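Local coordinates for probable alginate O-acetylase AlgJ (Pseudomonas putida, PDB 4O8V), which probably adds acetyl groups at the O-2 and O-3 positions of mannuronate residues in alginate, working with AlgI and AlgF in an inner membrane complex, at residues W18-S21 and D22-K26; I60-K64 and A65-T69; G248-L251 and P252-Y256. All blocks are in the same frame, centred on the assembly; numbering follows the deposited sequence. Where two conformers were deposited one is given.

Interaction 1. Residues W18-S21 and D22-K26; sequences WLFS and DEEFK
S21 and E24 close a tight turn where strand 19-21 runs into the 3-10 segment 22-24. The bond from E24 N to S21 O is 3.0 Å long and its N-H points within 20° of a straight line. The donor sits well above the carbonyl plane, 53° out of it. D22 O then accepts from both F25 N (2.9 Å) and K26 N (2.7 Å), so the chain keeps turning. The S21 side chain adds a second link. Its OG lies anti to the backbone N (chi1 169°), which swings it forward to accept from E23 N at 3.0 Å. This is an ST turn, and with the S21 O bond it grips the first turn after the strand from both backbone and side chain. The strand pairs antiparallel with strand 11-13, within the SGNH hydrolase-like domain. The F25 ring reaches back to the strand. Its CD1 edge meets S21 O near the ring plane at 3.3 Å, and CE1 rests on F20 CB at 3.5 Å. The F20 ring itself leads off to a cation-pi contact with K64. E24 CB lies 3.5 Å from S21 O, and the chain runs on extended to its carboxylate. One water accepts from S21 N and makes a weak bond to E24 OE1. That carboxylate has stronger partners: OE1 takes A65 N and OE2 takes K64 N. E23 turns to a salt bridge with R277. D22 OD1 accepts from G10 N, while K26 NZ folds back to D22 OD2 at 3.3 Å in a salt bridge.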
loop_
_atom_site.group_PDB
_atom_site.type_symbol
_atom_site.label_atom_id
_atom_site.label_comp_id
_atom_site.label_asym_id
_atom_site.label_seq_id
_atom_site.Cartn_x
_atom_site.Cartn_y
_atom_site.Cartn_z
ATOM N N TRP A 18 5.330 7.978 19.639
ATOM C CA TRP A 18 4.795 7.566 18.326
ATOM C C TRP A 18 4.507 8.823 17.481
ATOM O O TRP A 18 4.107 9.852 18.027
ATOM C CB TRP A 18 3.507 6.748 18.505
ATOM C CG TRP A 18 3.752 5.288 18.786
ATOM C CD1 TRP A 18 4.245 4.722 19.941
ATOM C CD2 TRP A 18 3.528 4.217 17.880
ATOM N NE1 TRP A 18 4.361 3.352 19.779
ATOM C CE2 TRP A 18 3.903 3.024 18.530
ATOM C CE3 TRP A 18 3.032 4.150 16.569
ATOM C CZ2 TRP A 18 3.820 1.771 17.902
ATOM C CZ3 TRP A 18 2.942 2.905 15.956
ATOM C CH2 TRP A 18 3.332 1.739 16.622
ATOM N N LEU A 19 4.687 8.720 16.167
ATOM C CA LEU A 19 4.393 9.804 15.225
ATOM C C LEU A 19 3.405 9.303 14.194
ATOM O O LEU A 19 3.482 8.158 13.811
ATOM C CB LEU A 19 5.657 10.258 14.510
ATOM C CG LEU A 19 6.805 10.695 15.405
ATOM C CD1 LEU A 19 8.023 11.025 14.521
ATOM C CD2 LEU A 19 6.374 11.903 16.210
ATOM N N PHE A 20 2.521 10.164 13.711
ATOM C CA PHE A 20 1.606 9.772 12.634
ATOM C C PHE A 20 1.665 10.795 11.506
ATOM O O PHE A 20 2.026 11.955 11.732
ATOM C CB PHE A 20 0.170 9.656 13.147
ATOM C CG PHE A 20 -0.034 8.596 14.209
ATOM C CD1 PHE A 20 -0.362 7.301 13.862
ATOM C CD2 PHE A 20 0.069 8.910 15.557
ATOM C CE1 PHE A 20 -0.573 6.318 14.855
ATOM C CE2 PHE A 20 -0.131 7.932 16.553
ATOM C CZ PHE A 20 -0.454 6.637 16.194
ATOM N N SER A 21 1.327 10.359 10.291
ATOM C CA SER A 21 1.125 11.281 9.170
ATOM C C SER A 21 -0.163 12.058 9.357
ATOM O O SER A 21 -1.207 11.454 9.619
ATOM C CB SER A 21 1.040 10.522 7.843
ATOM O OG SER A 21 0.603 11.412 6.827
ATOM N N ASP A 22 -0.128 13.377 9.197
ATOM C CA ASP A 22 -1.372 14.139 9.334
ATOM C C ASP A 22 -2.306 13.873 8.146
ATOM O O ASP A 22 -3.464 14.272 8.168
ATOM C CB ASP A 22 -1.104 15.647 9.525
ATOM C CG ASP A 22 -0.704 16.353 8.255
ATOM O OD1 ASP A 22 -0.128 15.722 7.339
ATOM O OD2 ASP A 22 -0.969 17.568 8.179
ATOM N N GLU A 23 -1.819 13.148 7.137
ATOM C CA GLU A 23 -2.679 12.739 6.022
ATOM C C GLU A 23 -3.705 11.702 6.491
ATOM O O GLU A 23 -4.718 11.463 5.823
ATOM C CB GLU A 23 -1.838 12.192 4.857
ATOM C CG GLU A 23 -0.913 13.224 4.231
ATOM C CD GLU A 23 -0.085 12.670 3.068
ATOM O OE1 GLU A 23 -0.009 11.436 2.894
ATOM O OE2 GLU A 23 0.494 13.480 2.321
ATOM N N GLU A 24 -3.445 11.095 7.648
ATOM C CA GLU A 24 -4.391 10.163 8.247
ATOM C C GLU A 24 -5.336 10.893 9.196
ATOM O O GLU A 24 -6.206 10.276 9.813
ATOM C CB GLU A 24 -3.644 9.034 8.981
ATOM C CG GLU A 24 -3.066 7.990 8.003
ATOM C CD GLU A 24 -2.187 6.936 8.660
ATOM O OE1 GLU A 24 -2.054 6.928 9.909
ATOM O OE2 GLU A 24 -1.616 6.097 7.921
ATOM N N PHE A 25 -5.154 12.210 9.314
ATOM C CA PHE A 25 -5.947 13.030 10.237
ATOM C C PHE A 25 -6.754 14.133 9.546
ATOM O O PHE A 25 -7.903 14.400 9.909
ATOM C CB PHE A 25 -5.043 13.709 11.275
ATOM C CG PHE A 25 -4.488 12.780 12.308
ATOM C CD1 PHE A 25 -3.555 11.826 11.960
ATOM C CD2 PHE A 25 -4.872 12.893 13.641
ATOM C CE1 PHE A 25 -3.029 10.960 12.926
ATOM C CE2 PHE A 25 -4.346 12.040 14.611
ATOM C CZ PHE A 25 -3.430 11.067 14.247
ATOM N N LYS A 26 -6.124 14.811 8.590
ATOM C CA LYS A 26 -6.630 16.094 8.083
ATOM C C LYS A 26 -7.911 15.929 7.271
ATOM O O LYS A 26 -8.067 14.952 6.543
ATOM C CB LYS A 26 -5.564 16.788 7.216
ATOM C CG LYS A 26 -5.267 16.056 5.893
ATOM C CD LYS A 26 -4.203 16.755 5.045
ATOM C CE LYS A 26 -2.905 16.919 5.825
ATOM N NZ LYS A 26 -1.747 17.407 5.014
HETATM O O HOH W 1 0.721 7.636 10.237
#

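Interaction 2. Residues I60-K64 and A65-T69; sequences IVPAK and ARVYT
The Y68 ring has the K64 carbonyl oxygen at its edge, near the ring plane. The two residues belong to the beta-to-alpha connection after strand 55-61, an edge strand of the parallel sheet. The chain passes through P62 into the short helix 64-67, with A63 at the N-cap position. K64 CG comes no closer than 4.4 Å to Y68 CD2. Outside the segments, W18 meets the same ring with the planes about 35° apart, and Y68 OH bonds to V115 N. The P62 ring lies across V67, with P62 CG 3.8 Å from V67 CG2; it also touches M103 and M106 of helix 103-109. K64 extends anti to its backbone nitrogen (chi1 -175°) and bends at chi3, which carries NZ to three carbonyl oxygens, those of L19, L117 and D120. D120 is probably an active-site residue. R66 leaves in another direction, to a salt bridge with E276. Y68 N donates to K64 O at 2.8 Å, nearly along the C=O axis, where the chain leaves the helix. One oxygen, A63 O, serves two donors: V67 N at 3.1 Å, only 15° from the carbonyl plane, and R66 N at 3.0 Å, well above it.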
loop_
_atom_site.group_PDB
_atom_site.type_symbol
_atom_site.label_atom_id
_atom_site.label_comp_id
_atom_site.label_asym_id
_atom_site.label_seq_id
_atom_site.Cartn_x
_atom_site.Cartn_y
_atom_site.Cartn_z
ATOM N N ILE A 60 -5.749 -2.714 -0.045
ATOM C CA ILE A 60 -6.035 -1.466 0.682
ATOM C C ILE A 60 -5.292 -1.512 2.022
ATOM O O ILE A 60 -5.629 -2.318 2.879
ATOM C CB ILE A 60 -7.561 -1.273 0.924
ATOM C CG1 ILE A 60 -8.332 -1.222 -0.402
ATOM C CG2 ILE A 60 -7.829 0.026 1.738
ATOM C CD1 ILE A 60 -9.849 -1.354 -0.194
ATOM N N VAL A 61 -4.271 -0.673 2.195
ATOM C CA VAL A 61 -3.506 -0.682 3.453
ATOM C C VAL A 61 -4.198 0.194 4.491
ATOM O O VAL A 61 -4.455 1.361 4.252
ATOM C CB VAL A 61 -2.070 -0.176 3.256
ATOM C CG1 VAL A 61 -1.227 -0.425 4.540
ATOM C CG2 VAL A 61 -1.433 -0.885 2.058
ATOM N N PRO A 62 -4.514 -0.377 5.653
ATOM C CA PRO A 62 -5.170 0.459 6.660
ATOM C C PRO A 62 -4.228 1.539 7.187
ATOM O O PRO A 62 -3.005 1.351 7.159
ATOM C CB PRO A 62 -5.535 -0.539 7.759
ATOM C CG PRO A 62 -4.553 -1.649 7.614
ATOM C CD PRO A 62 -4.323 -1.760 6.106
ATOM N N ALA A 63 -4.797 2.648 7.652
ATOM C CA ALA A 63 -4.015 3.747 8.213
ATOM C C ALA A 63 -3.304 3.290 9.481
ATOM O O ALA A 63 -3.855 2.506 10.257
ATOM C CB ALA A 63 -4.907 4.926 8.509
ATOM N N LYS A 64 -2.093 3.792 9.702
ATOM C CA LYS A 64 -1.390 3.461 10.933
ATOM C C LYS A 64 -2.211 3.950 12.122
ATOM O O LYS A 64 -2.287 3.280 13.164
ATOM C CB LYS A 64 0.010 4.075 10.962
ATOM C CG LYS A 64 0.819 3.635 12.185
ATOM C CD LYS A 64 2.274 4.019 12.078
ATOM C CE LYS A 64 2.584 5.225 12.906
ATOM N NZ LYS A 64 4.049 5.513 12.922
ATOM N N ALA A 65 -2.861 5.104 11.957
ATOM C CA ALA A 65 -3.692 5.671 13.027
ATOM C C ALA A 65 -4.903 4.811 13.368
ATOM O O ALA A 65 -5.464 4.930 14.447
ATOM C CB ALA A 65 -4.151 7.068 12.655
ATOM N N ARG A 66 -5.331 3.975 12.434
ATOM C CA ARG A 66 -6.454 3.065 12.663
ATOM C C ARG A 66 -5.986 1.787 13.350
ATOM O O ARG A 66 -6.694 1.233 14.179
ATOM C CB ARG A 66 -7.153 2.708 11.324
ATOM C CG ARG A 66 -8.343 1.768 11.483
ATOM C CD ARG A 66 -9.039 1.438 10.136
ATOM N NE ARG A 66 -9.282 2.613 9.292
ATOM C CZ ARG A 66 -10.241 3.511 9.496
ATOM N NH1 ARG A 66 -11.048 3.415 10.556
ATOM N NH2 ARG A 66 -10.383 4.532 8.650
ATOM N N VAL A 67 -4.797 1.317 12.990
ATOM C CA VAL A 67 -4.276 0.077 13.534
ATOM C C VAL A 67 -3.692 0.304 14.934
ATOM O O VAL A 67 -3.792 -0.570 15.794
ATOM C CB VAL A 67 -3.204 -0.546 12.609
ATOM C CG1 VAL A 67 -2.603 -1.807 13.239
ATOM C CG2 VAL A 67 -3.803 -0.866 11.234
ATOM N N TYR A 68 -3.091 1.475 15.154
ATOM C CA TYR A 68 -2.515 1.823 16.472
ATOM C C TYR A 68 -3.230 2.995 17.161
ATOM O O TYR A 68 -2.605 3.955 17.623
ATOM C CB TYR A 68 -1.005 2.097 16.308
ATOM C CG TYR A 68 -0.229 0.805 16.202
ATOM C CD1 TYR A 68 0.041 0.051 17.349
ATOM C CD2 TYR A 68 0.190 0.305 14.957
ATOM C CE1 TYR A 68 0.719 -1.154 17.272
ATOM C CE2 TYR A 68 0.876 -0.915 14.865
ATOM C CZ TYR A 68 1.128 -1.641 16.029
ATOM O OH TYR A 68 1.787 -2.852 15.956
ATOM N N THR A 69 -4.548 2.891 17.293
ATOM C CA THR A 69 -5.328 3.940 17.963
ATOM C C THR A 69 -4.914 4.131 19.413
ATOM O O THR A 69 -5.147 5.196 20.009
ATOM C CB THR A 69 -6.834 3.638 17.949
ATOM O OG1 THR A 69 -7.083 2.439 18.690
ATOM C CG2 THR A 69 -7.322 3.450 16.533
#

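Interaction 3. Residues G248-L251 and P252-Y256; sequences GPLL and PMLKY
The P252 ring packs against the G248 carbonyl, and this is the tight part of the contact. P252 CD lies 3.0 Å from G248 O, and CG comes within 3.4 Å of the same oxygen. A proline has no N-H to give, so the carbonyl four residues back meets ring carbons instead. G248 has phi 76°, a backbone shape that glycine takes more easily than other residues. P249 follows it, just ahead of L250. Further along, normal helix bonds take over. L250 O accepts from L254 N at 2.9 Å in a nearly straight bond, and weakly from M253 N. On this side L250 and L254 cross one turn apart. L250 CG meets L254 CD1 at 3.9 Å, and L250 CD1 touches L254 CG. Helix 250-257 is part of the beta-alpha-beta connection from strand 239-241 to strand 269-275 in the parallel sheet of the SGNH-like fold. Its inner face rests on that sheet. M253, a selenomethionine, bends at chi2 and chi3 and touches V215, V270 and W272. P252 also touches V215, and P249 O accepts from W272 NE1. L250 touches L41 and M253 touches V45, so helix 31-51 packs on this face too. The other flank is looser. The CB of L251 leaves the backbone away from 252-256, and the residue is partly exposed. K255 is open to solvent. Its backbone N donates to L251 O at 3.0 Å, tilted 21° from the carbonyl plane, but its chain runs out extended (chi1 176°) until NZ pairs with E244.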
loop_
_atom_site.group_PDB
_atom_site.type_symbol
_atom_site.label_atom_id
_atom_site.label_comp_id
_atom_site.label_asym_id
_atom_site.label_seq_id
_atom_site.Cartn_x
_atom_site.Cartn_y
_atom_site.Cartn_z
ATOM N N GLY A 248 2.159 8.816 -4.806
ATOM C CA GLY A 248 0.885 8.216 -4.470
ATOM C C GLY A 248 0.692 6.919 -5.224
ATOM O O GLY A 248 1.570 6.488 -5.962
ATOM N N PRO A 249 -0.455 6.270 -5.012
ATOM C CA PRO A 249 -0.741 4.928 -5.531
ATOM C C PRO A 249 -1.284 4.906 -6.962
ATOM O O PRO A 249 -1.167 3.863 -7.630
ATOM C CB PRO A 249 -1.797 4.406 -4.548
ATOM C CG PRO A 249 -2.520 5.645 -4.114
ATOM C CD PRO A 249 -1.442 6.702 -3.997
ATOM N N LEU A 250 -1.841 6.020 -7.440
ATOM C CA LEU A 250 -2.517 6.026 -8.754
ATOM C C LEU A 250 -1.553 6.268 -9.925
ATOM O O LEU A 250 -1.583 5.531 -10.923
ATOM C CB LEU A 250 -3.641 7.080 -8.783
ATOM C CG LEU A 250 -4.365 7.154 -10.141
ATOM C CD1 LEU A 250 -5.072 5.825 -10.457
ATOM C CD2 LEU A 250 -5.357 8.308 -10.147
ATOM N N LEU A 251 -0.704 7.292 -9.814
ATOM C CA LEU A 251 0.217 7.633 -10.903
ATOM C C LEU A 251 1.119 6.461 -11.326
ATOM O O LEU A 251 1.311 6.233 -12.522
ATOM C CB LEU A 251 1.071 8.857 -10.532
ATOM C CG LEU A 251 0.573 10.211 -11.065
ATOM C CD1 LEU A 251 -0.892 10.414 -10.752
ATOM C CD2 LEU A 251 1.394 11.370 -10.502
ATOM N N PRO A 252 1.682 5.706 -10.365
ATOM C CA PRO A 252 2.431 4.539 -10.835
ATOM C C PRO A 252 1.561 3.505 -11.546
ATOM O O PRO A 252 2.085 2.830 -12.436
ATOM C CB PRO A 252 3.015 3.939 -9.539
ATOM C CG PRO A 252 3.082 5.070 -8.600
ATOM C CD PRO A 252 1.839 5.897 -8.912
HETATM N N MSE A 253 0.286 3.372 -11.181
HETATM C CA MSE A 253 -0.579 2.432 -11.901
HETATM C C MSE A 253 -0.861 2.927 -13.313
HETATM O O MSE A 253 -0.822 2.138 -14.263
HETATM C CB MSE A 253 -1.897 2.193 -11.170
HETATM C CG MSE A 253 -2.874 1.338 -11.957
HETATM SE SE MSE A 253 -2.176 -0.460 -12.419
HETATM C CE MSE A 253 -2.489 -1.204 -10.683
ATOM N N LEU A 254 -1.127 4.226 -13.474
ATOM C CA LEU A 254 -1.377 4.737 -14.836
ATOM C C LEU A 254 -0.122 4.604 -15.715
ATOM O O LEU A 254 -0.211 4.266 -16.915
ATOM C CB LEU A 254 -1.868 6.184 -14.783
ATOM C CG LEU A 254 -3.089 6.411 -13.880
ATOM C CD1 LEU A 254 -3.441 7.901 -13.813
ATOM C CD2 LEU A 254 -4.273 5.599 -14.383
ATOM N N LYS A 255 1.042 4.853 -15.123
ATOM C CA LYS A 255 2.304 4.663 -15.830
ATOM C C LYS A 255 2.451 3.218 -16.287
ATOM O O LYS A 255 2.810 2.949 -17.438
ATOM C CB LYS A 255 3.484 5.063 -14.943
ATOM C CG LYS A 255 4.849 4.821 -15.558
ATOM C CD LYS A 255 5.916 5.565 -14.771
ATOM C CE LYS A 255 7.297 4.990 -15.005
ATOM N NZ LYS A 255 8.302 5.699 -14.161
ATOM N N TYR A 256 2.160 2.289 -15.384
ATOM C CA TYR A 256 2.236 0.864 -15.710
ATOM C C TYR A 256 1.333 0.480 -16.895
ATOM O O TYR A 256 1.753 -0.248 -17.802
ATOM C CB TYR A 256 1.863 0.011 -14.485
ATOM C CG TYR A 256 1.903 -1.464 -14.806
ATOM C CD1 TYR A 256 3.086 -2.077 -15.166
ATOM C CD2 TYR A 256 0.751 -2.231 -14.762
ATOM C CE1 TYR A 256 3.122 -3.426 -15.468
ATOM C CE2 TYR A 256 0.771 -3.570 -15.070
ATOM C CZ TYR A 256 1.946 -4.163 -15.414
ATOM O OH TYR A 256 1.950 -5.508 -15.706
#

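How the interactions relate
Along the chain the three contacts come in series. Interaction 1 spans strand 19-21 and the turn after it. Interaction 2 leaves the end of edge strand 55-61. Interaction 3 covers the first part of helix 250-257, which packs on the same parallel sheet. Interactions 1 and 2 have centres about 10 Å apart. Besides the E24 carboxylate, L19 O meets K64 NZ at 2.8 Å; these bonds tie strand 19-21 and its turn to helix 64-67. Interaction 3 lies about 22 to 23 Å from both, centre to centre. Side chain to side chain, K64 is about 6 Å from D120 and E23 about 9 Å from S218; G248 is about 8 Å from S218. D120 and S218 are probably catalytic.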